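Local atomic coordinates of paraflagellar rod component (Trypanosoma brucei, PDB entry 2Q0X), a protein that is of unknown function but adopts the alpha/beta-hydrolase fold and has been named a component of the trypanosome paraflagellar rod. Residues 18-23 with 98-103. Sequence-based numbering, arbitrary orientation.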
loop_
_atom_site.group_PDB
_atom_site.type_symbol
_atom_site.label_atom_id
_atom_site.label_comp_id
_atom_site.label_asym_id
_atom_site.label_seq_id
_atom_site.Cartn_x
_atom_site.Cartn_y
_atom_site.Cartn_z
ATOM N N PHE A 18 4.399 -12.264 -3.537
ATOM C CA PHE A 18 3.602 -12.389 -4.735
ATOM C C PHE A 18 2.401 -11.478 -4.667
ATOM O O PHE A 18 2.169 -10.815 -3.652
ATOM C CB PHE A 18 3.188 -13.846 -4.977
ATOM C CG PHE A 18 2.140 -14.352 -4.042
ATOM C CD1 PHE A 18 2.475 -14.784 -2.780
ATOM C CD2 PHE A 18 0.813 -14.417 -4.440
ATOM C CE1 PHE A 18 1.516 -15.263 -1.915
ATOM C CE2 PHE A 18 -0.157 -14.881 -3.578
ATOM C CZ PHE A 18 0.203 -15.316 -2.305
ATOM N N THR A 19 1.669 -11.415 -5.778
ATOM C CA THR A 19 0.424 -10.671 -5.838
ATOM C C THR A 19 -0.696 -11.584 -6.367
ATOM O O THR A 19 -0.445 -12.512 -7.127
ATOM C CB THR A 19 0.554 -9.421 -6.731
ATOM O OG1 THR A 19 0.756 -9.828 -8.079
ATOM C CG2 THR A 19 1.740 -8.525 -6.301
ATOM N N TYR A 20 -1.926 -11.342 -5.936
ATOM C CA TYR A 20 -3.067 -11.999 -6.560
ATOM C C TYR A 20 -4.046 -10.936 -7.023
ATOM O O TYR A 20 -4.159 -9.874 -6.406
ATOM C CB TYR A 20 -3.709 -13.037 -5.629
ATOM C CG TYR A 20 -4.349 -12.472 -4.376
ATOM C CD1 TYR A 20 -3.567 -12.072 -3.297
ATOM C CD2 TYR A 20 -5.741 -12.357 -4.273
ATOM C CE1 TYR A 20 -4.147 -11.566 -2.140
ATOM C CE2 TYR A 20 -6.328 -11.838 -3.144
ATOM C CZ TYR A 20 -5.521 -11.446 -2.062
ATOM O OH TYR A 20 -6.088 -10.942 -0.912
ATOM N N TYR A 21 -4.713 -11.220 -8.135
ATOM C CA TYR A 21 -5.591 -10.248 -8.788
ATOM C C TYR A 21 -6.912 -10.144 -8.051
ATOM O O TYR A 21 -7.621 -11.134 -7.868
ATOM C CB TYR A 21 -5.871 -10.621 -10.251
ATOM C CG TYR A 21 -4.859 -10.116 -11.250
ATOM C CD1 TYR A 21 -5.028 -8.885 -11.884
ATOM C CD2 TYR A 21 -3.748 -10.878 -11.590
ATOM C CE1 TYR A 21 -4.101 -8.414 -12.820
ATOM C CE2 TYR A 21 -2.811 -10.419 -12.533
ATOM C CZ TYR A 21 -2.988 -9.192 -13.146
ATOM O OH TYR A 21 -2.050 -8.752 -14.073
ATOM N N LYS A 22 -7.225 -8.921 -7.645
ATOM C CA LYS A 22 -8.533 -8.544 -7.118
ATOM C C LYS A 22 -9.448 -8.193 -8.285
ATOM O O LYS A 22 -10.668 -8.326 -8.192
ATOM C CB LYS A 22 -8.345 -7.341 -6.180
ATOM C CG LYS A 22 -9.564 -6.464 -5.877
ATOM C CD LYS A 22 -9.103 -5.222 -5.093
ATOM C CE LYS A 22 -10.155 -4.129 -4.986
ATOM N NZ LYS A 22 -9.528 -2.778 -4.806
ATOM N N ASP A 23 -8.832 -7.778 -9.389
ATOM C CA ASP A 23 -9.522 -7.163 -10.522
ATOM C C ASP A 23 -8.378 -6.705 -11.425
ATOM O O ASP A 23 -7.268 -6.509 -10.937
ATOM C CB ASP A 23 -10.467 -6.025 -10.046
ATOM C CG ASP A 23 -9.914 -4.625 -10.285
ATOM O OD1 ASP A 23 -9.279 -4.371 -11.319
ATOM O OD2 ASP A 23 -10.172 -3.745 -9.439
ATOM N N ILE A 98 -6.851 -16.666 1.660
ATOM C CA ILE A 98 -6.912 -17.875 2.478
ATOM C C ILE A 98 -7.032 -19.130 1.600
ATOM O O ILE A 98 -6.284 -20.088 1.778
ATOM C CB ILE A 98 -8.036 -17.817 3.525
ATOM C CG1 ILE A 98 -7.745 -16.709 4.548
ATOM C CG2 ILE A 98 -8.196 -19.175 4.248
ATOM C CD1 ILE A 98 -8.923 -16.441 5.536
ATOM N N GLY A 99 -7.962 -19.112 0.646
ATOM C CA GLY A 99 -8.072 -20.163 -0.336
ATOM C C GLY A 99 -6.792 -20.486 -1.093
ATOM O O GLY A 99 -6.437 -21.668 -1.273
ATOM N N ILE A 100 -6.110 -19.447 -1.564
ATOM C CA ILE A 100 -4.819 -19.600 -2.235
ATOM C C ILE A 100 -3.785 -20.251 -1.312
ATOM O O ILE A 100 -3.098 -21.189 -1.687
ATOM C CB ILE A 100 -4.295 -18.234 -2.719
ATOM C CG1 ILE A 100 -5.077 -17.776 -3.951
ATOM C CG2 ILE A 100 -2.757 -18.269 -2.978
ATOM C CD1 ILE A 100 -5.003 -16.240 -4.152
ATOM N N LEU A 101 -3.681 -19.761 -0.092
ATOM C CA LEU A 101 -2.730 -20.329 0.860
ATOM C C LEU A 101 -2.980 -21.817 1.160
ATOM O O LEU A 101 -2.040 -22.626 1.258
ATOM C CB LEU A 101 -2.781 -19.544 2.166
ATOM C CG LEU A 101 -2.200 -18.128 2.119
ATOM C CD1 LEU A 101 -2.527 -17.375 3.380
ATOM C CD2 LEU A 101 -0.666 -18.186 1.884
ATOM N N LEU A 102 -4.253 -22.161 1.331
ATOM C CA LEU A 102 -4.633 -23.533 1.631
ATOM C C LEU A 102 -4.290 -24.435 0.466
ATOM O O LEU A 102 -3.589 -25.426 0.643
ATOM C CB LEU A 102 -6.115 -23.640 1.979
ATOM C CG LEU A 102 -6.575 -22.931 3.256
ATOM C CD1 LEU A 102 -8.097 -23.057 3.425
ATOM C CD2 LEU A 102 -5.842 -23.454 4.479
ATOM N N ARG A 103 -4.747 -24.107 -0.734
ATOM C CA ARG A 103 -4.523 -25.054 -1.837
ATOM C C ARG A 103 -3.132 -24.939 -2.457
ATOM O O ARG A 103 -2.548 -25.959 -2.832
ATOM C CB ARG A 103 -5.630 -25.056 -2.909
ATOM C CG ARG A 103 -6.419 -23.790 -3.085
ATOM C CD ARG A 103 -7.350 -23.838 -4.279
ATOM N NE ARG A 103 -6.624 -24.129 -5.522
ATOM C CZ ARG A 103 -5.882 -23.268 -6.225
ATOM N NH1 ARG A 103 -5.730 -21.997 -5.849
ATOM N NH2 ARG A 103 -5.287 -23.694 -7.332
#
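The rings of Phe18 and Tyr20 each receive one methyl group of Ile100, and both meet it at a slant. At the Tyr20 ring, Ile100 CD1 sits near the root of the side chain, 3.8 Å from Tyr20 CB and 4.0 Å from Tyr20 CD2. The Phe18 ring presents its far end, with CZ 4.2 Å from Ile100 CG2. This ring also meets that of His105, the two planes inclined by about 25°, and Phe18 packs on Pro12 of the second subunit. Both aromatic residues point their CB atoms toward the helix, as alternate residues of a strand do, while Thr19 between them turns to the other side and packs on Leu51 of the second subunit. The contact joins strand 13-21, outermost in the mixed sheet of this alpha/beta-hydrolase fold, to helix 87-104, whose Ile98 and Leu101 pack on strand 40-44 of the same sheet. Ile100 reaches out from the helix with CG2 anti to the backbone N and CG1 beside it (chi1 -75°), an arrangement that sends its two branches to different rings. The touching groups are apolar, and the burial is modest, 140 Å² in all. About one turn before Ile100, Leu97 touches the side chains of both Phe18 and Tyr20, and about two turns before it the carbonyl oxygen of Asp93 is hydrogen-bonded to Tyr20 OH, which ties the polar end of this buried side chain to the helix backbone.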